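Local coordinates for protein desmoplakin (Homo sapiens, PDB 3R6N) that works in desmosomal cell adhesion, probably tying intermediate filaments to the junction, and carries an SH3 domain on a rigid rod of spectrin repeats, at residues 273-279 with 310-316; 119-123 with 194-198; 51-55 with 78-82. All coordinates share one frame; numbering follows the deposited sequence.

Contact 1 of 3, residues 273-279 with 310-316; sequences PRNPDYR and NNERSKW
With chi1 at 74°, the CG of Asn-310 sits between its own backbone N and carbonyl carbon, and the amide extends to the backbone of 273-279. A bend at chi3 (71°) turns the guanidinium of Arg-274 to the indole of Trp-316. The contact belongs to the SH3 domain. It joins the lead-in to the first strand with the n-Src loop and the start of the strand that follows it.

Asn-310 ND2 gives a weak hydrogen bond to Asn-275 O, 2.9 Å long. That carbonyl also accepts from Tyr-278 N, which closes a type I turn from Asn-275 to Tyr-278. Pro-276 lies in this turn and packs its ring on the n-Src loop. Its CB lies 3.3 Å from Asn-310 O. Its CD lies over one face of the Arg-313 guanidinium, 3.5 Å from Arg-313 NH1. Arg-313 NH2 also comes close to Asn-275 OD1, but at a poor angle for a hydrogen bond.

Arg-274 does not lie flat on the indole, since the two planes are 45° apart. Its guanidinium is fixed from outside the contact, by hydrogen bonds from NH1 to Leu-333 O and from NH2 to Ser-330 O. The indole corner meets the guanidinium over its centre, with Trp-316 CH2 3.5 Å from Arg-274 CZ.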
loop_
_atom_site.group_PDB
_atom_site.type_symbol
_atom_site.label_atom_id
_atom_site.label_comp_id
_atom_site.label_asym_id
_atom_site.label_seq_id
_atom_site.Cartn_x
_atom_site.Cartn_y
_atom_site.Cartn_z
ATOM N N PRO A 273 -7.398 0.865 -12.865
ATOM C CA PRO A 273 -6.521 1.133 -14.012
ATOM C C PRO A 273 -5.354 0.153 -14.135
ATOM O O PRO A 273 -4.685 0.128 -15.166
ATOM C CB PRO A 273 -6.008 2.546 -13.730
ATOM C CG PRO A 273 -7.071 3.164 -12.889
ATOM C CD PRO A 273 -7.565 2.053 -12.011
ATOM N N ARG A 274 -5.115 -0.651 -13.108
ATOM C CA ARG A 274 -4.043 -1.636 -13.169
ATOM C C ARG A 274 -4.370 -2.738 -14.164
ATOM O O ARG A 274 -3.466 -3.401 -14.679
ATOM C CB ARG A 274 -3.763 -2.233 -11.793
ATOM C CG ARG A 274 -3.393 -1.208 -10.752
ATOM C CD ARG A 274 -2.766 -1.853 -9.536
ATOM N NE ARG A 274 -1.430 -2.362 -9.826
ATOM C CZ ARG A 274 -0.327 -1.621 -9.795
ATOM N NH1 ARG A 274 -0.396 -0.334 -9.489
ATOM N NH2 ARG A 274 0.845 -2.170 -10.074
ATOM N N ASN A 275 -5.661 -2.929 -14.426
ATOM C CA ASN A 275 -6.119 -3.910 -15.405
ATOM C C ASN A 275 -5.989 -3.407 -16.834
ATOM O O ASN A 275 -6.318 -2.261 -17.128
ATOM C CB ASN A 275 -7.568 -4.304 -15.135
ATOM C CG ASN A 275 -7.720 -5.126 -13.874
ATOM O OD1 ASN A 275 -6.892 -5.993 -13.582
ATOM N ND2 ASN A 275 -8.783 -4.859 -13.115
ATOM N N PRO A 276 -5.523 -4.281 -17.733
ATOM C CA PRO A 276 -5.216 -3.932 -19.123
ATOM C C PRO A 276 -6.449 -3.477 -19.888
ATOM O O PRO A 276 -6.326 -2.766 -20.883
ATOM C CB PRO A 276 -4.676 -5.248 -19.703
ATOM C CG PRO A 276 -4.298 -6.086 -18.512
ATOM C CD PRO A 276 -5.257 -5.699 -17.439
ATOM N N ASP A 277 -7.621 -3.879 -19.410
ATOM C CA ASP A 277 -8.882 -3.633 -20.098
ATOM C C ASP A 277 -9.589 -2.344 -19.691
ATOM O O ASP A 277 -10.469 -1.866 -20.413
ATOM C CB ASP A 277 -9.859 -4.777 -19.816
ATOM C CG ASP A 277 -10.029 -5.050 -18.328
ATOM O OD1 ASP A 277 -9.270 -5.883 -17.803
ATOM O OD2 ASP A 277 -10.900 -4.414 -17.712
ATOM N N TYR A 278 -9.213 -1.785 -18.544
ATOM C CA TYR A 278 -9.826 -0.558 -18.021
ATOM C C TYR A 278 -9.627 0.607 -18.989
ATOM O O TYR A 278 -8.520 0.850 -19.456
ATOM C CB TYR A 278 -9.240 -0.224 -16.640
ATOM C CG TYR A 278 -9.576 1.153 -16.106
ATOM C CD1 TYR A 278 -10.683 1.356 -15.287
ATOM C CD2 TYR A 278 -8.768 2.247 -16.398
ATOM C CE1 TYR A 278 -10.983 2.615 -14.788
ATOM C CE2 TYR A 278 -9.058 3.507 -15.905
ATOM C CZ TYR A 278 -10.165 3.686 -15.102
ATOM O OH TYR A 278 -10.445 4.944 -14.617
ATOM N N ARG A 279 -10.707 1.322 -19.287
ATOM C CA ARG A 279 -10.649 2.451 -20.211
ATOM C C ARG A 279 -11.130 3.742 -19.557
ATOM O O ARG A 279 -12.137 3.755 -18.851
ATOM C CB ARG A 279 -11.475 2.166 -21.468
ATOM C CG ARG A 279 -11.055 0.904 -22.209
ATOM C CD ARG A 279 -9.616 1.009 -22.689
ATOM N NE ARG A 279 -9.073 -0.278 -23.114
ATOM C CZ ARG A 279 -7.795 -0.483 -23.415
ATOM N NH1 ARG A 279 -6.926 0.518 -23.335
ATOM N NH2 ARG A 279 -7.384 -1.687 -23.790
ATOM N N ASN A 310 -0.716 -0.767 -20.865
ATOM C CA ASN A 310 -0.710 -1.686 -19.732
ATOM C C ASN A 310 -1.316 -3.051 -20.042
ATOM O O ASN A 310 -1.819 -3.731 -19.146
ATOM C CB ASN A 310 -1.417 -1.062 -18.526
ATOM C CG ASN A 310 -2.925 -1.017 -18.689
ATOM O OD1 ASN A 310 -3.440 -0.831 -19.794
ATOM N ND2 ASN A 310 -3.643 -1.189 -17.583
ATOM N N ASN A 311 -1.261 -3.448 -21.309
ATOM C CA ASN A 311 -1.745 -4.762 -21.714
ATOM C C ASN A 311 -0.939 -5.850 -21.031
ATOM O O ASN A 311 -1.444 -6.939 -20.750
ATOM C CB ASN A 311 -1.662 -4.923 -23.230
ATOM C CG ASN A 311 -2.592 -3.984 -23.965
ATOM O OD1 ASN A 311 -3.797 -3.962 -23.701
ATOM N ND2 ASN A 311 -2.044 -3.211 -24.905
ATOM N N GLU A 312 0.323 -5.530 -20.766
ATOM C CA GLU A 312 1.221 -6.407 -20.041
ATOM C C GLU A 312 1.026 -6.158 -18.553
ATOM O O GLU A 312 1.237 -5.047 -18.073
ATOM C CB GLU A 312 2.662 -6.093 -20.437
ATOM C CG GLU A 312 3.702 -7.028 -19.846
ATOM C CD GLU A 312 3.852 -8.307 -20.638
ATOM O OE1 GLU A 312 3.625 -8.270 -21.869
ATOM O OE2 GLU A 312 4.189 -9.348 -20.027
ATOM N N ARG A 313 0.621 -7.190 -17.822
ATOM C CA ARG A 313 0.299 -7.033 -16.406
ATOM C C ARG A 313 1.545 -6.944 -15.529
ATOM O O ARG A 313 1.443 -6.837 -14.306
ATOM C CB ARG A 313 -0.600 -8.175 -15.931
ATOM C CG ARG A 313 -1.795 -8.431 -16.833
ATOM C CD ARG A 313 -2.700 -9.510 -16.258
ATOM N NE ARG A 313 -3.573 -8.998 -15.204
ATOM C CZ ARG A 313 -4.877 -8.781 -15.354
ATOM N NH1 ARG A 313 -5.466 -9.040 -16.515
ATOM N NH2 ARG A 313 -5.594 -8.312 -14.341
ATOM N N SER A 314 2.715 -6.980 -16.158
ATOM C CA SER A 314 3.982 -6.939 -15.434
ATOM C C SER A 314 4.908 -5.811 -15.899
ATOM O O SER A 314 5.746 -5.339 -15.134
ATOM C CB SER A 314 4.695 -8.289 -15.530
ATOM O OG SER A 314 4.760 -8.735 -16.872
ATOM N N LYS A 315 4.761 -5.393 -17.154
ATOM C CA LYS A 315 5.517 -4.259 -17.678
ATOM C C LYS A 315 4.601 -3.236 -18.334
ATOM O O LYS A 315 3.826 -3.560 -19.233
ATOM C CB LYS A 315 6.591 -4.711 -18.675
ATOM C CG LYS A 315 7.867 -5.213 -18.019
ATOM C CD LYS A 315 9.050 -5.169 -18.973
ATOM C CE LYS A 315 10.371 -5.281 -18.213
ATOM N NZ LYS A 315 11.534 -4.778 -19.004
ATOM N N TRP A 316 4.695 -1.994 -17.878
ATOM C CA TRP A 316 3.881 -0.926 -18.432
ATOM C C TRP A 316 4.718 0.026 -19.262
ATOM O O TRP A 316 5.826 0.385 -18.873
ATOM C CB TRP A 316 3.193 -0.150 -17.313
ATOM C CG TRP A 316 2.162 -0.950 -16.601
ATOM C CD1 TRP A 316 1.668 -2.164 -16.973
ATOM C CD2 TRP A 316 1.484 -0.593 -15.393
ATOM N NE1 TRP A 316 0.730 -2.589 -16.068
ATOM C CE2 TRP A 316 0.598 -1.642 -15.088
ATOM C CE3 TRP A 316 1.542 0.512 -14.540
ATOM C CZ2 TRP A 316 -0.223 -1.620 -13.966
ATOM C CZ3 TRP A 316 0.725 0.529 -13.426
ATOM C CH2 TRP A 316 -0.145 -0.530 -13.148
#

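Contact 2 of 3, residues 119-123 with 194-198; sequences YDWSD and HLKEN
Trp-121 lays one face of its indole against His-194, and its backbone carbonyl meets Asn-198. The imidazole stacks face to face with the five-membered ring of Trp-121. Their centroids are 4.3 Å apart and the planes differ by 26°. His-194 CB makes a CH-pi contact over the six-membered ring, 3.6 Å from its centroid. The other face of the indole is covered by Tyr-119, through CD2. At the indole edge, Leu-195 CD2 lies 3.7 Å from Trp-121 CH2. His-194 NE2 is hydrogen-bonded to Val-331 O, in the SH3 domain.

The contact sets the loop between helices 68-117 and 130-161 of the spectrin-repeat rod against the middle of the long helix 167-225. His-194 and Asn-198 are one helical turn apart, so both can reach the same residue of the loop. Within the loop, Asp-120 OD1 accepts from Ser-122 N in an Asx turn. It also takes a bond from Ser-122 OG, on the same face of the carboxylate.

With chi1 at -81°, CG of Asn-198 lies beside its own backbone N, and the amide points to the loop carbonyl, nearly perpendicular to the indole. Asn-198 ND2 donates to Trp-121 O at 3.0 Å, fairly straight at 162°. The acceptor lies in the amide plane, but the donor stands above the carbonyl plane.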
loop_
_atom_site.group_PDB
_atom_site.type_symbol
_atom_site.label_atom_id
_atom_site.label_comp_id
_atom_site.label_asym_id
_atom_site.label_seq_id
_atom_site.Cartn_x
_atom_site.Cartn_y
_atom_site.Cartn_z
ATOM N N TYR A 119 2.461 -10.810 -9.924
ATOM C CA TYR A 119 1.357 -10.698 -8.978
ATOM C C TYR A 119 0.336 -9.667 -9.442
ATOM O O TYR A 119 0.689 -8.670 -10.064
ATOM C CB TYR A 119 1.872 -10.333 -7.587
ATOM C CG TYR A 119 0.877 -10.609 -6.484
ATOM C CD1 TYR A 119 0.624 -11.908 -6.067
ATOM C CD2 TYR A 119 0.197 -9.575 -5.856
ATOM C CE1 TYR A 119 -0.281 -12.173 -5.064
ATOM C CE2 TYR A 119 -0.710 -9.829 -4.847
ATOM C CZ TYR A 119 -0.946 -11.131 -4.455
ATOM O OH TYR A 119 -1.851 -11.400 -3.451
ATOM N N ASP A 120 -0.934 -9.919 -9.136
ATOM C CA ASP A 120 -2.025 -9.024 -9.519
ATOM C C ASP A 120 -2.425 -8.111 -8.358
ATOM O O ASP A 120 -2.881 -8.585 -7.318
ATOM C CB ASP A 120 -3.228 -9.845 -9.993
ATOM C CG ASP A 120 -4.396 -8.982 -10.425
ATOM O OD1 ASP A 120 -4.169 -7.800 -10.763
ATOM O OD2 ASP A 120 -5.541 -9.489 -10.433
ATOM N N TRP A 121 -2.252 -6.802 -8.539
ATOM C CA TRP A 121 -2.550 -5.835 -7.480
ATOM C C TRP A 121 -3.785 -4.987 -7.772
ATOM O O TRP A 121 -4.026 -3.975 -7.108
ATOM C CB TRP A 121 -1.361 -4.906 -7.231
ATOM C CG TRP A 121 -0.198 -5.567 -6.571
ATOM C CD1 TRP A 121 0.997 -5.889 -7.147
ATOM C CD2 TRP A 121 -0.110 -5.984 -5.203
ATOM N NE1 TRP A 121 1.823 -6.482 -6.222
ATOM C CE2 TRP A 121 1.166 -6.554 -5.022
ATOM C CE3 TRP A 121 -0.987 -5.932 -4.113
ATOM C CZ2 TRP A 121 1.585 -7.069 -3.801
ATOM C CZ3 TRP A 121 -0.564 -6.447 -2.898
ATOM C CH2 TRP A 121 0.710 -7.008 -2.754
ATOM N N SER A 122 -4.562 -5.397 -8.768
ATOM C CA SER A 122 -5.782 -4.684 -9.130
ATOM C C SER A 122 -6.862 -4.900 -8.077
ATOM O O SER A 122 -6.601 -5.448 -7.002
ATOM C CB SER A 122 -6.310 -5.182 -10.469
ATOM O OG SER A 122 -6.672 -6.550 -10.398
ATOM N N ASP A 123 -8.076 -4.461 -8.391
ATOM C CA ASP A 123 -9.216 -4.654 -7.505
ATOM C C ASP A 123 -9.736 -6.090 -7.517
ATOM O O ASP A 123 -10.416 -6.514 -6.585
ATOM C CB ASP A 123 -10.338 -3.681 -7.868
ATOM C CG ASP A 123 -10.875 -3.904 -9.272
ATOM O OD1 ASP A 123 -12.112 -3.831 -9.459
ATOM O OD2 ASP A 123 -10.063 -4.151 -10.192
ATOM N N HIS A 194 1.880 -1.562 -1.402
ATOM C CA HIS A 194 0.660 -2.060 -2.024
ATOM C C HIS A 194 -0.230 -2.660 -0.949
ATOM O O HIS A 194 -1.402 -2.308 -0.831
ATOM C CB HIS A 194 0.963 -3.096 -3.109
ATOM C CG HIS A 194 1.522 -2.509 -4.367
ATOM N ND1 HIS A 194 0.940 -1.434 -5.010
ATOM C CD2 HIS A 194 2.604 -2.845 -5.106
ATOM C CE1 HIS A 194 1.645 -1.134 -6.086
ATOM N NE2 HIS A 194 2.660 -1.975 -6.168
ATOM N N LEU A 195 0.343 -3.558 -0.156
ATOM C CA LEU A 195 -0.386 -4.194 0.934
ATOM C C LEU A 195 -1.126 -3.180 1.805
ATOM O O LEU A 195 -2.244 -3.430 2.244
ATOM C CB LEU A 195 0.560 -5.036 1.794
ATOM C CG LEU A 195 1.002 -6.378 1.211
ATOM C CD1 LEU A 195 1.888 -7.115 2.196
ATOM C CD2 LEU A 195 -0.209 -7.221 0.840
ATOM N N LYS A 196 -0.496 -2.037 2.048
ATOM C CA LYS A 196 -1.084 -1.000 2.886
ATOM C C LYS A 196 -2.219 -0.258 2.169
ATOM O O LYS A 196 -3.335 -0.173 2.680
ATOM C CB LYS A 196 -0.003 -0.014 3.335
ATOM C CG LYS A 196 -0.494 1.081 4.265
ATOM C CD LYS A 196 0.592 2.122 4.506
ATOM C CE LYS A 196 0.974 2.840 3.213
ATOM N NZ LYS A 196 2.189 3.696 3.372
ATOM N N GLU A 197 -1.924 0.278 0.989
ATOM C CA GLU A 197 -2.907 1.035 0.221
ATOM C C GLU A 197 -4.072 0.156 -0.209
ATOM O O GLU A 197 -5.232 0.549 -0.103
ATOM C CB GLU A 197 -2.261 1.677 -1.009
ATOM C CG GLU A 197 -1.142 2.659 -0.699
ATOM C CD GLU A 197 -1.619 3.871 0.079
ATOM O OE1 GLU A 197 -1.460 5.004 -0.425
ATOM O OE2 GLU A 197 -2.145 3.692 1.199
ATOM N N ASN A 198 -3.758 -1.034 -0.705
ATOM C CA ASN A 198 -4.789 -1.977 -1.109
ATOM C C ASN A 198 -5.674 -2.399 0.062
ATOM O O ASN A 198 -6.878 -2.592 -0.100
ATOM C CB ASN A 198 -4.177 -3.199 -1.801
ATOM C CG ASN A 198 -3.857 -2.939 -3.263
ATOM O OD1 ASN A 198 -3.426 -1.846 -3.630
ATOM N ND2 ASN A 198 -4.084 -3.941 -4.106
#

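Contact 3 of 3, residues 51-55 with 78-82; sequences IGDYR and YENLL
Tyr-78 fits as a knob into a hole formed by Ile-51, Gly-52, Tyr-54 and Arg-55. The two helical segments run roughly antiparallel, with 151° between their directions and 10.7 Å between their axes at closest approach. This is antiparallel helix packing of the kind that builds spectrin-repeat rods. The phenol ring is carried across the gap with CG anti to the backbone N (chi1 180°).

The knob also makes a polar bond to the backbone. Tyr-78 OH donates to Ile-51 O over 2.7 Å. The hydroxyl approaches a little out of the carbonyl plane. The same oxygen also takes a weak bond from Tyr-54 N within its own helix.

Charged groups meet where Arg-55 reaches Glu-79. Arg-55 NH2 forms a salt bridge with Glu-79 OE1 at 3.1 Å, and Arg-55 NH1 bonds to the syn lone pair of Glu-79 OE2 at 3.2 Å. The guanidinium and carboxylate planes are 53° apart, so the paired bonds are not coplanar. Arg-55 NH2 also makes a salt bridge to Glu-75. The arginine probably offsets the closeness of these two acids.

Apolar and aromatic contacts fill the rest. Ile-51 CD1 meets Leu-81 CD2 at 3.7 Å and Leu-82 CD1 at 3.9 Å. Tyr-78 CE1 approaches the edge of the Tyr-54 ring. The Arg-55 side chain crosses that of Tyr-78 at about a right angle, with Arg-55 CD 3.6 Å from Tyr-78 CE2, and CE2 lies over one face of the guanidinium.

Helices 34-64 and 68-117 are thus joined, and helix 5-24 packs against both. Its Trp-17 touches Ile-51 and stacks with Tyr-54. Its Met-18 touches Tyr-78, and its Arg-22 touches Leu-81.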
loop_
_atom_site.group_PDB
_atom_site.type_symbol
_atom_site.label_atom_id
_atom_site.label_comp_id
_atom_site.label_asym_id
_atom_site.label_seq_id
_atom_site.Cartn_x
_atom_site.Cartn_y
_atom_site.Cartn_z
ATOM N N ILE A 51 52.570 -34.254 -16.071
ATOM C CA ILE A 51 53.839 -33.772 -15.547
ATOM C C ILE A 51 54.153 -34.433 -14.209
ATOM O O ILE A 51 55.308 -34.495 -13.791
ATOM C CB ILE A 51 53.853 -32.240 -15.375
ATOM C CG1 ILE A 51 53.204 -31.842 -14.052
ATOM C CG2 ILE A 51 53.178 -31.554 -16.556
ATOM C CD1 ILE A 51 53.392 -30.383 -13.720
ATOM N N GLY A 52 53.117 -34.919 -13.536
ATOM C CA GLY A 52 53.307 -35.679 -12.317
ATOM C C GLY A 52 54.008 -36.981 -12.644
ATOM O O GLY A 52 54.853 -37.455 -11.886
ATOM N N ASP A 53 53.656 -37.557 -13.789
ATOM C CA ASP A 53 54.275 -38.791 -14.252
ATOM C C ASP A 53 55.658 -38.522 -14.823
ATOM O O ASP A 53 56.486 -39.427 -14.928
ATOM C CB ASP A 53 53.402 -39.468 -15.307
ATOM C CG ASP A 53 52.216 -40.188 -14.703
ATOM O OD1 ASP A 53 51.594 -39.638 -13.768
ATOM O OD2 ASP A 53 51.909 -41.311 -15.158
ATOM N N TYR A 54 55.906 -37.270 -15.183
ATOM C CA TYR A 54 57.166 -36.893 -15.805
ATOM C C TYR A 54 58.322 -36.861 -14.809
ATOM O O TYR A 54 59.482 -36.784 -15.205
ATOM C CB TYR A 54 57.031 -35.534 -16.484
ATOM C CG TYR A 54 58.155 -35.209 -17.434
ATOM C CD1 TYR A 54 58.224 -35.812 -18.682
ATOM C CD2 TYR A 54 59.140 -34.292 -17.091
ATOM C CE1 TYR A 54 59.246 -35.516 -19.561
ATOM C CE2 TYR A 54 60.170 -33.987 -17.965
ATOM C CZ TYR A 54 60.217 -34.603 -19.200
ATOM O OH TYR A 54 61.233 -34.309 -20.080
ATOM N N ARG A 55 58.003 -36.920 -13.521
ATOM C CA ARG A 55 59.034 -36.887 -12.492
ATOM C C ARG A 55 60.001 -38.049 -12.653
ATOM O O ARG A 55 61.203 -37.904 -12.430
ATOM C CB ARG A 55 58.418 -36.910 -11.092
ATOM C CG ARG A 55 59.449 -36.839 -9.977
ATOM C CD ARG A 55 59.087 -35.787 -8.939
ATOM N NE ARG A 55 60.278 -35.189 -8.338
ATOM C CZ ARG A 55 60.256 -34.215 -7.432
ATOM N NH1 ARG A 55 59.100 -33.720 -7.008
ATOM N NH2 ARG A 55 61.395 -33.737 -6.949
ATOM N N TYR A 78 61.527 -28.046 -13.043
ATOM C CA TYR A 78 60.470 -29.011 -12.789
ATOM C C TYR A 78 59.703 -28.687 -11.511
ATOM O O TYR A 78 58.471 -28.725 -11.491
ATOM C CB TYR A 78 61.025 -30.435 -12.732
ATOM C CG TYR A 78 59.954 -31.459 -12.460
ATOM C CD1 TYR A 78 59.211 -32.009 -13.493
ATOM C CD2 TYR A 78 59.669 -31.862 -11.165
ATOM C CE1 TYR A 78 58.221 -32.939 -13.243
ATOM C CE2 TYR A 78 58.682 -32.790 -10.905
ATOM C CZ TYR A 78 57.960 -33.327 -11.945
ATOM O OH TYR A 78 56.975 -34.253 -11.680
ATOM N N GLU A 79 60.432 -28.369 -10.444
ATOM C CA GLU A 79 59.809 -28.064 -9.162
ATOM C C GLU A 79 58.966 -26.799 -9.268
ATOM O O GLU A 79 58.002 -26.617 -8.526
ATOM C CB GLU A 79 60.868 -27.909 -8.068
ATOM C CG GLU A 79 60.478 -28.535 -6.735
ATOM C CD GLU A 79 60.405 -30.051 -6.805
ATOM O OE1 GLU A 79 61.244 -30.652 -7.510
ATOM O OE2 GLU A 79 59.509 -30.641 -6.162
ATOM N N ASN A 80 59.344 -25.931 -10.203
ATOM C CA ASN A 80 58.627 -24.687 -10.454
ATOM C C ASN A 80 57.335 -24.942 -11.227
ATOM O O ASN A 80 56.289 -24.380 -10.906
ATOM C CB ASN A 80 59.529 -23.702 -11.207
ATOM C CG ASN A 80 58.969 -22.292 -11.236
ATOM O OD1 ASN A 80 57.844 -22.066 -11.682
ATOM N ND2 ASN A 80 59.758 -21.333 -10.761
ATOM N N LEU A 81 57.419 -25.803 -12.239
ATOM C CA LEU A 81 56.260 -26.211 -13.029
ATOM C C LEU A 81 55.265 -26.937 -12.140
ATOM O O LEU A 81 54.086 -26.603 -12.103
ATOM C CB LEU A 81 56.694 -27.152 -14.157
ATOM C CG LEU A 81 55.854 -27.264 -15.433
ATOM C CD1 LEU A 81 56.164 -28.575 -16.136
ATOM C CD2 LEU A 81 54.370 -27.163 -15.143
ATOM N N LEU A 82 55.757 -27.939 -11.425
ATOM C CA LEU A 82 54.913 -28.756 -10.568
ATOM C C LEU A 82 54.125 -27.910 -9.575
ATOM O O LEU A 82 52.962 -28.195 -9.301
ATOM C CB LEU A 82 55.761 -29.789 -9.825
ATOM C CG LEU A 82 54.972 -30.876 -9.102
ATOM C CD1 LEU A 82 53.932 -31.479 -10.033
ATOM C CD2 LEU A 82 55.911 -31.941 -8.578
#

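Contact 3 comes first along the chain, then contact 2, then contact 1; each closes before the next opens. Contacts 1 and 2 are neighbours, with centres 14 Å apart. They touch directly: Arg-274 CD is 3.5 Å from Trp-121 O, so the SH3 domain rests on the loop that contact 2 holds against helix 167-225. Contact 3 lies far along the rod, its centre about 66 Å from the centres of both others. Helix 68-117 bridges that distance. It carries residues 78-82 near its start and ends just before 119-123. SH3 packing at mid-rod is consistent with the rigidity of this four-repeat fragment.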